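Local atomic coordinates of 432aa long hypothetical deoxyribodipyrimidine photolyase (Sulfolobus tokodaii, PDB entry 2E0I), a protein that probably uses light and FAD to split pyrimidine dimers in DNA, with a second bound FAD likely to serve as its light-harvesting cofactor. Residues L220-Y231 and R242-F250. Residues are numbered along the deposited sequence; the frame is centred on the assembly and turned at random.
Sequences LKFGTISMREAY and RELYWRDFF. With FAD (flavin-adenine dinucleotide), chain E.
Tyr245 OH and Tyr231 OH share one water at the Tyr231 end of the contact. The water lies 2.7 Å from Tyr245 OH in a hydrogen bond and 3.4 Å from Tyr231 OH in a weak one, while CE1 of Tyr231 approaches the phenol end of Tyr245 obliquely. Inward from this bridge, Leu244 is a knob in a hole made by Leu220, Met227, Ala230 and Tyr231. Met227 meets it tip to tip, CE reaching Leu244 CG at 3.4 Å: its CG lies anti to the backbone N (chi1 -152°), and the bend at chi2 (62°) carries the methyl to the leucine. The two Leu244 branches part company: CD2 rests on Ala230 CB at 4.0 Å and beside the backbone of Tyr231, whereas CD1 meets Leu220 CD1 at 3.9 Å, the two side chains crossing at about a right angle. With an alanine in place of Leu244, the hole is likely to lose its knob, leaving the Met227 methyl and Leu220 CD1 without their apolar partner. One turn on, Met227 CE also touches the aliphatic part of Arg247, and Leu220 CB sits over the centre of one guanidinium face, 4.2 Å above its plane. Arg247 NE gives a weak bond, 3.4 Å long, to the ribose atom O2B of FAD. Leu220 and Leu244 also line this FAD pocket, so the apolar packing is part of its wall. Lys221 turns its amine the other way, to the second FAD, placing the contact between the two cofactors. Helix 227-233, begun by the capping box of Ser226 and Glu229, runs nearly antiparallel to helix 238-256 (164° between the short segments), with helix 140-147 against Tyr245 and helix 343-353 against Arg247.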
loop_
_atom_site.group_PDB
_atom_site.type_symbol
_atom_site.label_atom_id
_atom_site.label_comp_id
_atom_site.label_asym_id
_atom_site.label_seq_id
_atom_site.Cartn_x
_atom_site.Cartn_y
_atom_site.Cartn_z
ATOM N N LEU A 220 2.444 -8.078 0.611
ATOM C CA LEU A 220 2.007 -8.160 -0.782
ATOM C C LEU A 220 2.577 -6.961 -1.552
ATOM O O LEU A 220 3.157 -7.115 -2.626
ATOM C CB LEU A 220 0.475 -8.159 -0.864
ATOM C CG LEU A 220 -0.239 -9.374 -0.256
ATOM C CD1 LEU A 220 -1.720 -9.102 -0.185
ATOM C CD2 LEU A 220 0.051 -10.632 -1.070
ATOM N N LYS A 221 2.428 -5.772 -0.979
ATOM C CA LYS A 221 2.920 -4.549 -1.590
ATOM C C LYS A 221 4.424 -4.618 -1.857
ATOM O O LYS A 221 4.882 -4.201 -2.921
ATOM C CB LYS A 221 2.575 -3.355 -0.686
ATOM C CG LYS A 221 3.648 -2.272 -0.570
ATOM C CD LYS A 221 3.775 -1.441 -1.822
ATOM C CE LYS A 221 4.948 -0.491 -1.700
ATOM N NZ LYS A 221 4.890 0.560 -2.760
ATOM N N PHE A 222 5.196 -5.146 -0.909
ATOM C CA PHE A 222 6.640 -5.236 -1.104
ATOM C C PHE A 222 7.102 -6.566 -1.676
ATOM O O PHE A 222 8.294 -6.788 -1.875
ATOM C CB PHE A 222 7.360 -4.919 0.196
ATOM C CG PHE A 222 7.484 -3.446 0.451
ATOM C CD1 PHE A 222 8.326 -2.658 -0.344
ATOM C CD2 PHE A 222 6.738 -2.834 1.450
ATOM C CE1 PHE A 222 8.418 -1.286 -0.149
ATOM C CE2 PHE A 222 6.824 -1.463 1.654
ATOM C CZ PHE A 222 7.672 -0.685 0.847
ATOM N N GLY A 223 6.144 -7.451 -1.934
ATOM C CA GLY A 223 6.440 -8.744 -2.531
ATOM C C GLY A 223 7.268 -9.783 -1.795
ATOM O O GLY A 223 8.031 -10.503 -2.444
ATOM N N THR A 224 7.143 -9.884 -0.471
ATOM C CA THR A 224 7.895 -10.905 0.237
ATOM C C THR A 224 7.260 -12.254 -0.117
ATOM O O THR A 224 7.877 -13.307 0.035
ATOM C CB THR A 224 7.875 -10.673 1.748
ATOM O OG1 THR A 224 6.520 -10.643 2.220
ATOM C CG2 THR A 224 8.572 -9.368 2.071
ATOM N N ILE A 225 6.011 -12.208 -0.577
ATOM C CA ILE A 225 5.285 -13.399 -1.044
ATOM C C ILE A 225 4.542 -12.943 -2.303
ATOM O O ILE A 225 4.135 -11.785 -2.392
ATOM C CB ILE A 225 4.244 -13.939 -0.024
ATOM C CG1 ILE A 225 3.125 -12.934 0.177
ATOM C CG2 ILE A 225 4.908 -14.225 1.306
ATOM C CD1 ILE A 225 2.066 -13.454 1.089
ATOM N N SER A 226 4.365 -13.823 -3.282
ATOM C CA SER A 226 3.684 -13.403 -4.497
ATOM C C SER A 226 2.165 -13.447 -4.398
ATOM O O SER A 226 1.589 -14.194 -3.613
ATOM C CB SER A 226 4.123 -14.247 -5.681
ATOM O OG SER A 226 3.268 -15.358 -5.822
ATOM N N MET A 227 1.536 -12.618 -5.221
ATOM C CA MET A 227 0.085 -12.487 -5.315
ATOM C C MET A 227 -0.506 -13.866 -5.597
ATOM O O MET A 227 -1.571 -14.235 -5.086
ATOM C CB MET A 227 -0.223 -11.537 -6.473
ATOM C CG MET A 227 -1.507 -10.765 -6.355
ATOM S SD MET A 227 -1.547 -9.677 -4.934
ATOM C CE MET A 227 -3.337 -9.433 -4.873
ATOM N N ARG A 228 0.218 -14.616 -6.424
ATOM C CA ARG A 228 -0.152 -15.960 -6.823
ATOM C C ARG A 228 -0.051 -16.941 -5.653
ATOM O O ARG A 228 -0.864 -17.861 -5.532
ATOM C CB ARG A 228 0.746 -16.401 -7.977
ATOM C CG ARG A 228 0.468 -15.647 -9.272
ATOM C CD ARG A 228 1.469 -16.010 -10.343
ATOM N NE ARG A 228 2.822 -15.635 -9.947
ATOM C CZ ARG A 228 3.273 -14.383 -9.929
ATOM N NH1 ARG A 228 2.468 -13.390 -10.290
ATOM N NH2 ARG A 228 4.527 -14.125 -9.553
ATOM N N GLU A 229 0.946 -16.745 -4.793
ATOM C CA GLU A 229 1.115 -17.614 -3.643
ATOM C C GLU A 229 -0.012 -17.377 -2.643
ATOM O O GLU A 229 -0.605 -18.322 -2.135
ATOM C CB GLU A 229 2.468 -17.368 -2.975
ATOM C CG GLU A 229 3.647 -17.823 -3.817
ATOM C CD GLU A 229 4.996 -17.751 -3.084
ATOM O OE1 GLU A 229 5.481 -16.626 -2.792
ATOM O OE2 GLU A 229 5.569 -18.836 -2.807
ATOM N N ALA A 230 -0.308 -16.113 -2.365
ATOM C CA ALA A 230 -1.368 -15.775 -1.423
ATOM C C ALA A 230 -2.645 -16.402 -1.931
ATOM O O ALA A 230 -3.432 -16.971 -1.166
ATOM C CB ALA A 230 -1.544 -14.270 -1.341
ATOM N N TYR A 231 -2.835 -16.295 -3.242
ATOM C CA TYR A 231 -4.023 -16.822 -3.880
ATOM C C TYR A 231 -4.199 -18.321 -3.716
ATOM O O TYR A 231 -5.235 -18.775 -3.268
ATOM C CB TYR A 231 -4.023 -16.476 -5.368
ATOM C CG TYR A 231 -5.169 -17.116 -6.111
ATOM C CD1 TYR A 231 -6.454 -16.575 -6.061
ATOM C CD2 TYR A 231 -4.973 -18.293 -6.827
ATOM C CE1 TYR A 231 -7.510 -17.198 -6.711
ATOM C CE2 TYR A 231 -6.014 -18.922 -7.474
ATOM C CZ TYR A 231 -7.276 -18.375 -7.418
ATOM O OH TYR A 231 -8.282 -19.015 -8.092
ATOM N N ARG A 242 -11.626 -12.611 -3.106
ATOM C CA ARG A 242 -12.269 -11.502 -3.793
ATOM C C ARG A 242 -11.576 -10.211 -3.386
ATOM O O ARG A 242 -11.368 -9.321 -4.213
ATOM C CB ARG A 242 -13.757 -11.415 -3.449
ATOM C CG ARG A 242 -14.590 -10.658 -4.491
ATOM C CD ARG A 242 -16.010 -10.401 -4.005
ATOM N NE ARG A 242 -15.980 -9.608 -2.790
ATOM C CZ ARG A 242 -16.266 -10.032 -1.560
ATOM N NH1 ARG A 242 -16.170 -9.175 -0.549
ATOM N NH2 ARG A 242 -16.671 -11.276 -1.330
ATOM N N GLU A 243 -11.209 -10.101 -2.116
ATOM C CA GLU A 243 -10.552 -8.888 -1.678
ATOM C C GLU A 243 -9.145 -8.779 -2.242
ATOM O O GLU A 243 -8.627 -7.690 -2.449
ATOM C CB GLU A 243 -10.580 -8.789 -0.147
ATOM C CG GLU A 243 -11.818 -8.005 0.324
ATOM C CD GLU A 243 -12.027 -7.998 1.829
ATOM O OE1 GLU A 243 -11.048 -7.742 2.579
ATOM O OE2 GLU A 243 -13.188 -8.235 2.254
ATOM N N LEU A 244 -8.534 -9.914 -2.526
ATOM C CA LEU A 244 -7.199 -9.911 -3.096
ATOM C C LEU A 244 -7.287 -9.266 -4.473
ATOM O O LEU A 244 -6.377 -8.564 -4.913
ATOM C CB LEU A 244 -6.696 -11.344 -3.230
ATOM C CG LEU A 244 -5.209 -11.588 -3.022
ATOM C CD1 LEU A 244 -4.760 -11.007 -1.684
ATOM C CD2 LEU A 244 -4.964 -13.079 -3.046
ATOM N N TYR A 245 -8.403 -9.511 -5.153
ATOM C CA TYR A 245 -8.630 -8.975 -6.490
ATOM C C TYR A 245 -8.825 -7.463 -6.476
ATOM O O TYR A 245 -8.742 -6.821 -7.519
ATOM C CB TYR A 245 -9.833 -9.677 -7.144
ATOM C CG TYR A 245 -9.463 -10.937 -7.911
ATOM C CD1 TYR A 245 -8.817 -10.857 -9.142
ATOM C CD2 TYR A 245 -9.732 -12.211 -7.390
ATOM C CE1 TYR A 245 -8.440 -12.004 -9.840
ATOM C CE2 TYR A 245 -9.362 -13.375 -8.076
ATOM C CZ TYR A 245 -8.708 -13.264 -9.306
ATOM O OH TYR A 245 -8.293 -14.399 -9.998
ATOM N N TRP A 246 -9.073 -6.884 -5.305
ATOM C CA TRP A 246 -9.238 -5.436 -5.238
ATOM C C TRP A 246 -7.918 -4.722 -5.474
ATOM O O TRP A 246 -7.892 -3.546 -5.836
ATOM C CB TRP A 246 -9.814 -4.996 -3.900
ATOM C CG TRP A 246 -11.309 -4.951 -3.893
ATOM C CD1 TRP A 246 -12.153 -5.903 -3.417
ATOM C CD2 TRP A 246 -12.137 -3.892 -4.383
ATOM N NE1 TRP A 246 -13.456 -5.504 -3.575
ATOM C CE2 TRP A 246 -13.473 -4.271 -4.166
ATOM C CE3 TRP A 246 -11.877 -2.659 -4.985
ATOM C CZ2 TRP A 246 -14.550 -3.461 -4.527
ATOM C CZ3 TRP A 246 -12.950 -1.854 -5.344
ATOM C CH2 TRP A 246 -14.269 -2.258 -5.113
ATOM N N ARG A 247 -6.820 -5.436 -5.258
ATOM C CA ARG A 247 -5.503 -4.883 -5.490
ATOM C C ARG A 247 -5.291 -4.706 -6.981
ATOM O O ARG A 247 -4.810 -3.668 -7.436
ATOM C CB ARG A 247 -4.438 -5.827 -4.983
ATOM C CG ARG A 247 -4.375 -5.938 -3.515
ATOM C CD ARG A 247 -2.942 -6.124 -3.128
ATOM N NE ARG A 247 -2.751 -5.492 -1.845
ATOM C CZ ARG A 247 -1.845 -4.572 -1.539
ATOM N NH1 ARG A 247 -0.951 -4.094 -2.399
ATOM N NH2 ARG A 247 -1.870 -4.110 -0.323
ATOM N N ASP A 248 -5.624 -5.747 -7.739
ATOM C CA ASP A 248 -5.474 -5.709 -9.188
ATOM C C ASP A 248 -6.366 -4.620 -9.760
ATOM O O ASP A 248 -5.934 -3.838 -10.619
ATOM C CB ASP A 248 -5.870 -7.050 -9.803
ATOM C CG ASP A 248 -4.742 -8.065 -9.795
ATOM O OD1 ASP A 248 -4.155 -8.323 -8.715
ATOM O OD2 ASP A 248 -4.450 -8.618 -10.880
ATOM N N PHE A 249 -7.608 -4.566 -9.280
ATOM C CA PHE A 249 -8.547 -3.583 -9.777
ATOM C C PHE A 249 -8.053 -2.150 -9.670
ATOM O O PHE A 249 -8.042 -1.411 -10.658
ATOM C CB PHE A 249 -9.878 -3.685 -9.055
ATOM C CG PHE A 249 -10.911 -2.750 -9.595
ATOM C CD1 PHE A 249 -11.464 -2.960 -10.856
ATOM C CD2 PHE A 249 -11.281 -1.617 -8.881
ATOM C CE1 PHE A 249 -12.366 -2.054 -11.401
ATOM C CE2 PHE A 249 -12.186 -0.698 -9.419
ATOM C CZ PHE A 249 -12.727 -0.916 -10.681
ATOM N N PHE A 250 -7.657 -1.739 -8.474
ATOM C CA PHE A 250 -7.190 -0.377 -8.303
ATOM C C PHE A 250 -5.889 -0.087 -9.040
ATOM O O PHE A 250 -5.706 1.010 -9.565
ATOM C CB PHE A 250 -7.051 -0.043 -6.827
ATOM C CG PHE A 250 -8.364 0.251 -6.146
ATOM C CD1 PHE A 250 -9.259 1.163 -6.694
ATOM C CD2 PHE A 250 -8.691 -0.363 -4.942
ATOM C CE1 PHE A 250 -10.461 1.456 -6.058
ATOM C CE2 PHE A 250 -9.898 -0.069 -4.296
ATOM C CZ PHE A 250 -10.783 0.842 -4.858
HETATM P PA FAD E . -7.399 -7.894 5.537
HETATM O O1A FAD E . -6.853 -8.948 6.421
HETATM O O2A FAD E . -8.837 -7.659 5.282
HETATM O O5B FAD E . -7.031 -8.655 4.166
HETATM C C5B FAD E . -7.749 -8.414 2.954
HETATM C C4B FAD E . -6.771 -8.299 1.783
HETATM O O4B FAD E . -7.459 -8.040 0.547
HETATM C C3B FAD E . -5.823 -7.122 2.020
HETATM O O3B FAD E . -4.621 -7.617 2.617
HETATM C C2B FAD E . -5.516 -6.712 0.582
HETATM O O2B FAD E . -4.619 -7.653 -0.009
HETATM C C1B FAD E . -6.907 -6.847 -0.038
HETATM N N9A FAD E . -7.776 -5.693 0.293
HETATM C C8A FAD E . -8.677 -5.621 1.271
HETATM N N7A FAD E . -9.327 -4.462 1.196
HETATM C C5A FAD E . -8.836 -3.785 0.162
HETATM C C6A FAD E . -9.095 -2.544 -0.410
HETATM N N6A FAD E . -10.046 -1.753 0.077
HETATM N N1A FAD E . -8.376 -2.154 -1.473
HETATM C C2A FAD E . -7.432 -2.921 -1.989
HETATM N N3A FAD E . -7.163 -4.109 -1.475
HETATM C C4A FAD E . -7.840 -4.565 -0.410
HETATM N N1 FAD E . -4.096 -1.086 1.099
HETATM C C2 FAD E . -2.736 -1.089 0.765
HETATM O O2 FAD E . -2.125 -2.147 0.630
HETATM N N3 FAD E . -2.046 0.123 0.635
HETATM C C4 FAD E . -2.725 1.329 0.851
HETATM O O4 FAD E . -2.135 2.394 0.682
HETATM C C4X FAD E . -4.072 1.324 1.199
HETATM N N5 FAD E . -4.711 2.533 1.496
HETATM C C5X FAD E . -6.072 2.548 1.827
HETATM C C6 FAD E . -6.690 3.764 2.102
HETATM C C7 FAD E . -8.049 3.797 2.398
HETATM C C7M FAD E . -8.709 5.151 2.665
HETATM C C8 FAD E . -8.783 2.613 2.425
HETATM C C8M FAD E . -10.285 2.620 2.720
HETATM C C9 FAD E . -8.155 1.401 2.150
HETATM C C9A FAD E . -6.798 1.357 1.843
HETATM N N10 FAD E . -6.155 0.142 1.542
HETATM C C10 FAD E . -4.768 0.123 1.319
HETATM C "C1'" FAD E . -6.930 -1.125 1.500
HETATM C "C2'" FAD E . -7.047 -1.943 2.789
HETATM O "O2'" FAD E . -7.538 -1.127 3.856
HETATM C "C3'" FAD E . -5.723 -2.597 3.193
HETATM O "O3'" FAD E . -5.223 -3.366 2.096
HETATM C "C4'" FAD E . -5.906 -3.528 4.393
HETATM O "O4'" FAD E . -6.455 -2.805 5.499
HETATM C "C5'" FAD E . -4.574 -4.154 4.811
HETATM O "O5'" FAD E . -4.724 -4.946 5.995
HETATM P P FAD E . -4.949 -6.538 5.922
HETATM O O1P FAD E . -3.915 -7.105 5.027
HETATM O O2P FAD E . -5.016 -7.033 7.315
HETATM O O3P FAD E . -6.391 -6.678 5.212
HETATM O O HOH W 1 -9.938 -16.481 -9.581
#